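Local coordinates for periplasmic His/Glu/Gln/Arg/opine family-binding protein (Silicibacter pomeroyi, PDB 3I6V) that probably delivers amino acids to an ABC transporter as its periplasmic binding protein, and holds a lysine in this crystal structure, at residues W53-I56 against I57-V61; A197-T200 against S201-D205; E190-G193 against K194-A198. All blocks are in the same frame, centred on the assembly; numbering follows the deposited sequence.

In the fold
Interactions 2 and 3 are successive turns of one helix, 189-204. They share A197 and A198, and their centres lie about 11 Å apart. Interaction 1 is separate, at the start of helix 56-61, with its centre about 21 Å from that of interaction 3. It is the one that reaches the lysine pocket, through W53. Interactions 1 and 2 are partly buried, whereas interaction 3 is a surface contact. All three rest on backbone helix bonds, but the side-chain chemistry differs. Interaction 1 adds a water in the first turn, interaction 2 a serine hydroxyl bonded to a carbonyl, and interaction 3 an apolar pair and two opposite charges joined through a water.

Interaction 1: residues W53-I56 against I57-V61; sequences WDSI and IPNLV. With LYS (lysine), chain B.
N59 packs its CB against the carbonyl oxygen of S55, 3.3 Å from S55 O. This is the first turn of helix 56-61, in the type II periplasmic binding protein fold. N59 N donates to S55 O at 3.0 Å and L60 N to I56 O at 3.3 Å. P58 has no N-H to give; its ring sets CD 3.5 Å from S55 O instead. The side chains of S55 and N59 are near each other but not bonded. Both turn to N51, whose amide binds S55 OG through ND2 and N59 ND2 through OD1.

I57 N does not bond W53 O directly. Water 1 bridges them, accepting from I57 N and donating to W53 O. I56 N donates to the same W53 O within the turn.

W53 lines the lysine pocket. Its CG is anti to the backbone N (chi1 -179°), and the indole lies between the ligand and the helix start. I56 CG2 sits over one face, 4.1 Å above the plane. CE of the lysine lies over the opposite face, and both are offset toward the rim. W53 NE1 is bonded to A114 O. The closest approach to the ligand is from W53 CZ3 to CE of the lysine, at 3.7 Å.

Interaction 2: residues A197-T200 against S201-D205; sequences AAIT and SMKED
S201 has a chi1 of 82°, which puts OG between its own backbone N and carbonyl carbon and turns it back to the preceding turn. There it donates to A198 O at 2.7 Å. Such a serine-to-carbonyl bond is a familiar helix feature. The chain of K203 is extended beyond CG and runs alongside I199, with K203 CE 3.7 Å from I199 CG2.

Both pairs belong to the C-terminal turns of helix 189-204 in the type II binding-protein fold. S201 N, M202 N, K203 N and E204 N donate to the carbonyls of A197, A198, I199 and T200 in turn. A198 O therefore takes two donors, M202 N at 3.1 Å and the S201 hydroxyl. They approach from the same face of its carbonyl plane. S201 OG is also hydrogen-bonded to R41 NH1 of helix 30-42, and R41 makes a salt bridge with D205. With an alanine here, A198 O would probably keep just the M202 bond, and R41 would be likely to lose one of its anchors on this helix.

T200 and E204 lie side by side, pointing the same way. T200 CG2 is 3.6 Å from E204 OE2, while T200 OG1 bonds to Q86 and to D196 O. The amine of K203 ends at Q86 OE1 and N87 O, and it also makes a cation-pi contact with Y223.

M202 and I199 pack on L38 of helix 30-42. The contact is thus mixed. Apolar groups seat the helix on its neighbour, and hydroxyl and charged groups tie its last turns to helix 30-42 and strand 83-89.

Interaction 3: residues E190-G193 against K194-A198; sequences ELRG and KFDAA
K194 N donates to E190 O, F195 N to L191 O, D196 N to R192 O, and A197 N to G193 O, in the first half of helix 189-204 of this type II periplasmic binding protein. All four backbone bonds span four residues, as in a regular alpha helix. The shortest joins D196 N to R192 O at 2.8 Å.

The apolar contact is between L191 and F195, which lie side by side. L191 CG is anti to its backbone nitrogen (chi1 -174°), which carries CD1 toward F195 CE1. L191 CD1 is 3.6 Å from F195 CE1. The ring also comes close to the chain, with F195 CD1 3.3 Å from L191 O. The ring is buried. L38 and C39 of helix 30-42, M9 of strand 7-11, M182 of strand 180-184 and T85 of strand 83-89 all touch F195. It thus joins this helix to a neighbouring helix and to three strands.

The charged pairs are looser and lie at the surface. E190 OE2 and K194 NZ are 4.6 Å apart, too far for a salt bridge. R192 and D196 also run side by side, yet NH1 of R192 stays 4.3 Å from OD1 of D196. Their guanidinium and carboxylate planes are turned 80° apart. D196 OD2 is instead held by Q86 N. R192 NH2 also makes a long, weak ion pair with D83, a residue of the sodium site. Water 2 bridges R192 and D196. It lies in the guanidinium plane at its edge, accepts from R192 NH1 at 2.9 Å and donates to D196 OD1.

Interaction 1: residues W53-I56 against I57-V61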
ATOM      1  N   TRP A  53      -3.503  -8.795   4.962  1.00 23.67           N
ATOM      2  CA  TRP A  53      -2.184  -8.170   5.049  1.00 23.81           C
ATOM      3  C   TRP A  53      -1.235  -8.907   5.988  1.00 24.58           C
ATOM      4  O   TRP A  53      -0.090  -9.166   5.614  1.00 23.28           O
ATOM      5  CB  TRP A  53      -2.322  -6.700   5.447  1.00 23.45           C
ATOM      6  CG  TRP A  53      -0.982  -6.015   5.524  1.00 24.45           C
ATOM      7  CD1 TRP A  53      -0.239  -5.811   6.651  1.00 24.66           C
ATOM      8  CD2 TRP A  53      -0.195  -5.536   4.423  1.00 22.99           C
ATOM      9  NE1 TRP A  53       0.948  -5.189   6.328  1.00 24.48           N
ATOM     10  CE2 TRP A  53       0.997  -5.004   4.968  1.00 24.68           C
ATOM     11  CE3 TRP A  53      -0.405  -5.462   3.025  1.00 24.68           C
ATOM     12  CZ2 TRP A  53       1.989  -4.413   4.171  1.00 21.69           C
ATOM     13  CZ3 TRP A  53       0.578  -4.870   2.226  1.00 22.35           C
ATOM     14  CH2 TRP A  53       1.756  -4.346   2.801  1.00 19.92           C
ATOM     15  N   ASP A  54      -1.716  -9.291   7.178  1.00 25.65           N
ATOM     16  CA  ASP A  54      -0.880  -9.961   8.201  1.00 28.01           C
ATOM     17  C   ASP A  54      -0.133 -11.176   7.668  1.00 27.49           C
ATOM     18  O   ASP A  54       1.022 -11.439   8.048  1.00 28.91           O
ATOM     19  CB  ASP A  54      -1.722 -10.410   9.411  1.00 30.11           C
ATOM     20  CG  ASP A  54      -2.332  -9.231  10.178  1.00 37.00           C
ATOM     21  OD1 ASP A  54      -2.031  -8.071   9.819  1.00 41.65           O
ATOM     22  OD2 ASP A  54      -3.134  -9.453  11.141  1.00 43.31           O
ATOM     23  N   SER A  55      -0.760 -11.904   6.761  1.00 24.85           N
ATOM     24  CA  SER A  55      -0.151 -13.134   6.294  1.00 23.23           C
ATOM     25  C   SER A  55       0.207 -13.068   4.783  1.00 22.01           C
ATOM     26  O   SER A  55       0.477 -14.095   4.191  1.00 21.98           O
ATOM     27  CB  SER A  55      -1.135 -14.305   6.570  1.00 22.71           C
ATOM     28  OG  SER A  55      -2.357 -14.080   5.855  1.00 23.65           O
ATOM     29  N   ILE A  56       0.211 -11.878   4.169  1.00 20.68           N
ATOM     30  CA  ILE A  56       0.375 -11.785   2.707  1.00 20.40           C
ATOM     31  C   ILE A  56       1.779 -12.224   2.249  1.00 20.51           C
ATOM     32  O   ILE A  56       1.931 -12.808   1.166  1.00 20.47           O
ATOM     33  CB  ILE A  56      -0.028 -10.378   2.157  1.00 20.41           C
ATOM     34  CG1 ILE A  56      -0.380 -10.457   0.675  1.00 21.83           C
ATOM     35  CG2 ILE A  56       1.045  -9.275   2.525  1.00 18.91           C
ATOM     36  CD1 ILE A  56      -1.274  -9.275   0.202  1.00 21.52           C
ATOM     37  N   ILE A  57       2.790 -11.979   3.078  1.00 19.82           N
ATOM     38  CA  ILE A  57       4.131 -12.440   2.751  1.00 19.99           C
ATOM     39  C   ILE A  57       4.268 -13.965   2.959  1.00 21.03           C
ATOM     40  O   ILE A  57       4.662 -14.651   2.031  1.00 21.08           O
ATOM     41  CB  ILE A  57       5.244 -11.617   3.434  1.00 19.58           C
ATOM     42  CG1 ILE A  57       5.333 -10.217   2.795  1.00 20.44           C
ATOM     43  CG2 ILE A  57       6.608 -12.343   3.304  1.00 19.94           C
ATOM     44  CD1 ILE A  57       6.477  -9.305   3.403  1.00 22.64           C
ATOM     45  N   PRO A  58       3.951 -14.496   4.163  1.00 22.06           N
ATOM     46  CA  PRO A  58       4.097 -15.977   4.316  1.00 22.94           C
ATOM     47  C   PRO A  58       3.280 -16.769   3.307  1.00 22.79           C
ATOM     48  O   PRO A  58       3.751 -17.798   2.812  1.00 23.97           O
ATOM     49  CB  PRO A  58       3.583 -16.264   5.748  1.00 24.21           C
ATOM     50  CG  PRO A  58       3.492 -14.967   6.442  1.00 24.23           C
ATOM     51  CD  PRO A  58       3.704 -13.818   5.447  1.00 22.40           C
ATOM     52  N   ASN A  59       2.086 -16.285   2.960  1.00 22.31           N
ATOM     53  CA  ASN A  59       1.262 -17.002   1.977  1.00 22.90           C
ATOM     54  C   ASN A  59       1.760 -16.923   0.519  1.00 23.00           C
ATOM     55  O   ASN A  59       1.447 -17.815  -0.283  1.00 23.51           O
ATOM     56  CB  ASN A  59      -0.223 -16.630   2.129  1.00 21.61           C
ATOM     57  CG  ASN A  59      -0.811 -17.157   3.453  1.00 24.27           C
ATOM     58  OD1 ASN A  59      -0.153 -17.905   4.174  1.00 24.37           O
ATOM     59  ND2 ASN A  59      -2.044 -16.781   3.753  1.00 22.52           N
ATOM     60  N   LEU A  60       2.519 -15.871   0.172  1.00 21.88           N
ATOM     61  CA  LEU A  60       3.269 -15.856  -1.085  1.00 21.97           C
ATOM     62  C   LEU A  60       4.356 -16.918  -1.016  1.00 22.52           C
ATOM     63  O   LEU A  60       4.524 -17.712  -1.951  1.00 22.88           O
ATOM     64  CB  LEU A  60       3.943 -14.478  -1.327  1.00 21.89           C
ATOM     65  CG  LEU A  60       5.046 -14.437  -2.409  1.00 21.90           C
ATOM     66  CD1 LEU A  60       4.429 -14.583  -3.796  1.00 22.78           C
ATOM     67  CD2 LEU A  60       5.833 -13.121  -2.366  1.00 23.27           C
ATOM     68  N   VAL A  61       5.110 -16.911   0.079  1.00 23.30           N
ATOM     69  CA  VAL A  61       6.234 -17.864   0.234  1.00 24.40           C
ATOM     70  C   VAL A  61       5.746 -19.335   0.164  1.00 25.21           C
ATOM     71  O   VAL A  61       6.426 -20.165  -0.416  1.00 24.46           O
ATOM     72  CB  VAL A  61       7.056 -17.561   1.537  1.00 24.24           C
ATOM     73  CG1 VAL A  61       8.094 -18.665   1.839  1.00 25.94           C
ATOM     74  CG2 VAL A  61       7.761 -16.184   1.408  1.00 23.34           C
TER
HETATM   75  N   LYS B   1       3.494   1.101   2.136  1.00 19.25           N
HETATM   76  CA  LYS B   1       3.418   0.746   3.591  1.00 19.15           C
HETATM   77  C   LYS B   1       4.178  -0.529   3.880  1.00 19.85           C
HETATM   78  O   LYS B   1       4.613  -1.191   2.927  1.00 20.69           O
HETATM   79  CB  LYS B   1       1.942   0.595   4.035  1.00 18.75           C
HETATM   80  CG  LYS B   1       1.197  -0.590   3.419  1.00 17.98           C
HETATM   81  CD  LYS B   1      -0.299  -0.582   3.888  1.00 20.74           C
HETATM   82  CE  LYS B   1      -1.115  -1.820   3.362  1.00 20.73           C
HETATM   83  NZ  LYS B   1      -2.606  -1.687   3.770  1.00 20.25           N
HETATM   84  OXT LYS B   1       4.348  -0.927   5.068  1.00 20.47           O
HETATM   85  O   HOH W   1       2.846 -10.167   5.502  1.00 25.91           O

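Interaction 2: residues A197-T200 against S201-D205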
ATOM      1  N   ALA A 197      10.223  -5.743 -16.872  1.00 25.66           N
ATOM      2  CA  ALA A 197      10.218  -5.294 -18.257  1.00 26.98           C
ATOM      3  C   ALA A 197       8.869  -4.626 -18.581  1.00 26.70           C
ATOM      4  O   ALA A 197       8.843  -3.599 -19.229  1.00 27.25           O
ATOM      5  CB  ALA A 197      10.510  -6.465 -19.213  1.00 26.79           C
ATOM      6  N   ALA A 198       7.756  -5.170 -18.087  1.00 26.37           N
ATOM      7  CA  ALA A 198       6.451  -4.501 -18.295  1.00 25.25           C
ATOM      8  C   ALA A 198       6.334  -3.139 -17.603  1.00 25.22           C
ATOM      9  O   ALA A 198       5.852  -2.149 -18.198  1.00 25.21           O
ATOM     10  CB  ALA A 198       5.289  -5.448 -17.905  1.00 25.09           C
ATOM     11  N   ILE A 199       6.802  -3.048 -16.357  1.00 23.87           N
ATOM     12  CA  ILE A 199       6.791  -1.776 -15.651  1.00 24.16           C
ATOM     13  C   ILE A 199       7.635  -0.712 -16.386  1.00 25.27           C
ATOM     14  O   ILE A 199       7.200   0.435 -16.538  1.00 25.24           O
ATOM     15  CB  ILE A 199       7.266  -1.924 -14.174  1.00 23.34           C
ATOM     16  CG1 ILE A 199       6.273  -2.786 -13.380  1.00 25.12           C
ATOM     17  CG2 ILE A 199       7.424  -0.548 -13.521  1.00 22.98           C
ATOM     18  CD1 ILE A 199       6.818  -3.324 -12.045  1.00 26.52           C
ATOM     19  N   THR A 200       8.851  -1.084 -16.800  1.00 26.69           N
ATOM     20  CA  THR A 200       9.734  -0.158 -17.514  1.00 27.83           C
ATOM     21  C   THR A 200       9.056   0.410 -18.788  1.00 28.34           C
ATOM     22  O   THR A 200       9.068   1.611 -19.002  1.00 28.39           O
ATOM     23  CB  THR A 200      11.068  -0.842 -17.855  1.00 28.14           C
ATOM     24  OG1 THR A 200      11.760  -1.100 -16.637  1.00 27.87           O
ATOM     25  CG2 THR A 200      11.958   0.062 -18.764  1.00 28.83           C
ATOM     26  N   SER A 201       8.454  -0.462 -19.582  1.00 29.74           N
ATOM     27  CA  SER A 201       7.668  -0.065 -20.774  1.00 31.84           C
ATOM     28  C   SER A 201       6.543   0.943 -20.451  1.00 32.72           C
ATOM     29  O   SER A 201       6.313   1.881 -21.222  1.00 33.64           O
ATOM     30  CB  SER A 201       7.110  -1.309 -21.479  1.00 31.88           C
ATOM     31  OG  SER A 201       5.895  -1.770 -20.848  1.00 34.21           O
ATOM     32  N   MET A 202       5.873   0.801 -19.302  1.00 32.14           N
ATOM     33  CA  MET A 202       4.812   1.763 -18.927  1.00 31.30           C
ATOM     34  C   MET A 202       5.390   3.100 -18.455  1.00 31.70           C
ATOM     35  O   MET A 202       4.739   4.164 -18.571  1.00 31.54           O
ATOM     36  CB  MET A 202       3.880   1.181 -17.845  1.00 31.03           C
ATOM     37  CG  MET A 202       3.064  -0.030 -18.292  1.00 29.31           C
ATOM     38  SD  MET A 202       1.837  -0.625 -17.094  1.00 18.68           S
ATOM     39  CE  MET A 202       0.902   0.844 -16.924  1.00 25.52           C
ATOM     40  N   LYS A 203       6.599   3.052 -17.892  1.00 31.71           N
ATOM     41  CA  LYS A 203       7.302   4.272 -17.514  1.00 33.19           C
ATOM     42  C   LYS A 203       7.763   5.020 -18.774  1.00 34.66           C
ATOM     43  O   LYS A 203       7.648   6.230 -18.844  1.00 34.71           O
ATOM     44  CB  LYS A 203       8.495   4.005 -16.559  1.00 33.15           C
ATOM     45  CG  LYS A 203       8.059   3.554 -15.127  1.00 31.15           C
ATOM     46  CD  LYS A 203       9.226   3.395 -14.164  1.00 31.69           C
ATOM     47  CE  LYS A 203       8.774   2.776 -12.818  1.00 28.50           C
ATOM     48  NZ  LYS A 203       9.953   2.474 -11.886  1.00 27.05           N
ATOM     49  N   GLU A 204       8.257   4.273 -19.759  1.00 36.40           N
ATOM     50  CA  GLU A 204       8.825   4.851 -20.978  1.00 38.49           C
ATOM     51  C   GLU A 204       7.793   5.530 -21.919  1.00 38.58           C
ATOM     52  O   GLU A 204       8.113   6.539 -22.555  1.00 39.36           O
ATOM     53  CB  GLU A 204       9.657   3.799 -21.714  1.00 38.64           C
ATOM     54  CG  GLU A 204      11.032   3.603 -21.079  1.00 42.82           C
ATOM     55  CD  GLU A 204      11.800   2.412 -21.655  1.00 48.08           C
ATOM     56  OE1 GLU A 204      11.189   1.576 -22.372  1.00 50.59           O
ATOM     57  OE2 GLU A 204      13.014   2.304 -21.365  1.00 49.33           O
ATOM     58  N   ASP A 205       6.575   4.982 -21.973  1.00 38.62           N
ATOM     59  CA  ASP A 205       5.494   5.489 -22.823  1.00 38.24           C
ATOM     60  C   ASP A 205       4.473   6.374 -22.112  1.00 38.34           C
ATOM     61  O   ASP A 205       3.518   6.814 -22.737  1.00 39.17           O
ATOM     62  CB  ASP A 205       4.785   4.336 -23.545  1.00 39.03           C
ATOM     63  CG  ASP A 205       3.892   3.477 -22.615  1.00 37.90           C
ATOM     64  OD1 ASP A 205       3.704   3.798 -21.416  1.00 39.07           O
ATOM     65  OD2 ASP A 205       3.357   2.473 -23.113  1.00 40.09           O
TER

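Interaction 3: residues E190-G193 against K194-A198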
ATOM      1  N   GLU A 190      12.669 -15.137 -13.047  1.00 23.51           N
ATOM      2  CA  GLU A 190      12.221 -15.014 -14.421  1.00 25.18           C
ATOM      3  C   GLU A 190      10.876 -14.280 -14.481  1.00 24.25           C
ATOM      4  O   GLU A 190      10.733 -13.323 -15.231  1.00 24.07           O
ATOM      5  CB  GLU A 190      12.101 -16.384 -15.039  1.00 26.82           C
ATOM      6  CG  GLU A 190      11.659 -16.347 -16.484  1.00 35.13           C
ATOM      7  CD  GLU A 190      12.017 -17.646 -17.178  1.00 46.14           C
ATOM      8  OE1 GLU A 190      13.222 -18.077 -17.099  1.00 48.60           O
ATOM      9  OE2 GLU A 190      11.076 -18.233 -17.760  1.00 49.39           O
ATOM     10  N   LEU A 191       9.912 -14.688 -13.663  1.00 23.74           N
ATOM     11  CA  LEU A 191       8.633 -13.927 -13.556  1.00 23.02           C
ATOM     12  C   LEU A 191       8.829 -12.467 -13.134  1.00 22.76           C
ATOM     13  O   LEU A 191       8.178 -11.544 -13.668  1.00 22.48           O
ATOM     14  CB  LEU A 191       7.686 -14.638 -12.596  1.00 22.17           C
ATOM     15  CG  LEU A 191       6.253 -14.067 -12.484  1.00 23.46           C
ATOM     16  CD1 LEU A 191       5.564 -14.049 -13.855  1.00 25.11           C
ATOM     17  CD2 LEU A 191       5.465 -14.936 -11.510  1.00 25.27           C
ATOM     18  N   ARG A 192       9.751 -12.237 -12.183  1.00 22.30           N
ATOM     19  CA  ARG A 192      10.023 -10.887 -11.700  1.00 21.54           C
ATOM     20  C   ARG A 192      10.579 -10.053 -12.840  1.00 22.51           C
ATOM     21  O   ARG A 192      10.219  -8.879 -12.983  1.00 23.09           O
ATOM     22  CB  ARG A 192      11.000 -10.919 -10.498  1.00 21.93           C
ATOM     23  CG  ARG A 192      11.488  -9.532 -10.000  1.00 19.00           C
ATOM     24  CD  ARG A 192      12.166  -9.638  -8.594  1.00 17.67           C
ATOM     25  NE  ARG A 192      13.304 -10.591  -8.643  1.00 20.05           N
ATOM     26  CZ  ARG A 192      14.504 -10.301  -9.143  1.00 21.67           C
ATOM     27  NH1 ARG A 192      14.739  -9.105  -9.660  1.00 22.03           N
ATOM     28  NH2 ARG A 192      15.468 -11.224  -9.159  1.00 22.57           N
ATOM     29  N   GLY A 193      11.454 -10.659 -13.653  1.00 23.02           N
ATOM     30  CA  GLY A 193      12.018  -9.989 -14.821  1.00 23.56           C
ATOM     31  C   GLY A 193      10.936  -9.587 -15.846  1.00 23.76           C
ATOM     32  O   GLY A 193      11.001  -8.505 -16.397  1.00 24.80           O
ATOM     33  N   LYS A 194       9.950 -10.451 -16.083  1.00 24.11           N
ATOM     34  CA  LYS A 194       8.795 -10.116 -16.961  1.00 24.87           C
ATOM     35  C   LYS A 194       8.012  -8.916 -16.442  1.00 24.64           C
ATOM     36  O   LYS A 194       7.693  -7.970 -17.192  1.00 24.00           O
ATOM     37  CB  LYS A 194       7.859 -11.325 -17.132  1.00 25.15           C
ATOM     38  CG  LYS A 194       8.389 -12.364 -18.108  1.00 27.40           C
ATOM     39  CD  LYS A 194       7.672 -13.712 -17.932  1.00 28.49           C
ATOM     40  CE  LYS A 194       8.226 -14.721 -18.939  1.00 33.26           C
ATOM     41  NZ  LYS A 194       7.332 -15.881 -19.042  1.00 35.85           N
ATOM     42  N   PHE A 195       7.756  -8.906 -15.135  1.00 24.52           N
ATOM     43  CA  PHE A 195       7.084  -7.770 -14.562  1.00 23.62           C
ATOM     44  C   PHE A 195       7.921  -6.530 -14.624  1.00 23.84           C
ATOM     45  O   PHE A 195       7.382  -5.460 -14.877  1.00 23.54           O
ATOM     46  CB  PHE A 195       6.568  -8.048 -13.157  1.00 24.10           C
ATOM     47  CG  PHE A 195       5.315  -8.843 -13.160  1.00 24.52           C
ATOM     48  CD1 PHE A 195       5.317 -10.155 -12.735  1.00 24.62           C
ATOM     49  CD2 PHE A 195       4.129  -8.275 -13.657  1.00 24.35           C
ATOM     50  CE1 PHE A 195       4.123 -10.920 -12.761  1.00 27.46           C
ATOM     51  CE2 PHE A 195       2.956  -9.008 -13.684  1.00 24.18           C
ATOM     52  CZ  PHE A 195       2.948 -10.329 -13.228  1.00 25.50           C
ATOM     53  N   ASP A 196       9.228  -6.665 -14.380  1.00 24.06           N
ATOM     54  CA  ASP A 196      10.100  -5.496 -14.457  1.00 24.95           C
ATOM     55  C   ASP A 196      10.115  -4.878 -15.866  1.00 24.99           C
ATOM     56  O   ASP A 196      10.063  -3.652 -16.017  1.00 24.28           O
ATOM     57  CB  ASP A 196      11.524  -5.824 -13.967  1.00 25.56           C
ATOM     58  CG  ASP A 196      11.747  -5.421 -12.493  1.00 28.47           C
ATOM     59  OD1 ASP A 196      12.476  -6.151 -11.783  1.00 30.44           O
ATOM     60  OD2 ASP A 196      11.202  -4.379 -12.055  1.00 27.51           O
ATOM     61  N   ALA A 197      10.223  -5.743 -16.872  1.00 25.66           N
ATOM     62  CA  ALA A 197      10.218  -5.294 -18.257  1.00 26.98           C
ATOM     63  C   ALA A 197       8.869  -4.626 -18.581  1.00 26.70           C
ATOM     64  O   ALA A 197       8.843  -3.599 -19.229  1.00 27.25           O
ATOM     65  CB  ALA A 197      10.510  -6.465 -19.213  1.00 26.79           C
ATOM     66  N   ALA A 198       7.756  -5.170 -18.087  1.00 26.37           N
ATOM     67  CA  ALA A 198       6.451  -4.501 -18.295  1.00 25.25           C
ATOM     68  C   ALA A 198       6.334  -3.139 -17.603  1.00 25.22           C
ATOM     69  O   ALA A 198       5.852  -2.149 -18.198  1.00 25.21           O
ATOM     70  CB  ALA A 198       5.289  -5.448 -17.905  1.00 25.09           C
TER
HETATM   71  O   HOH W   2      13.680  -6.451  -9.579  1.00 22.79           O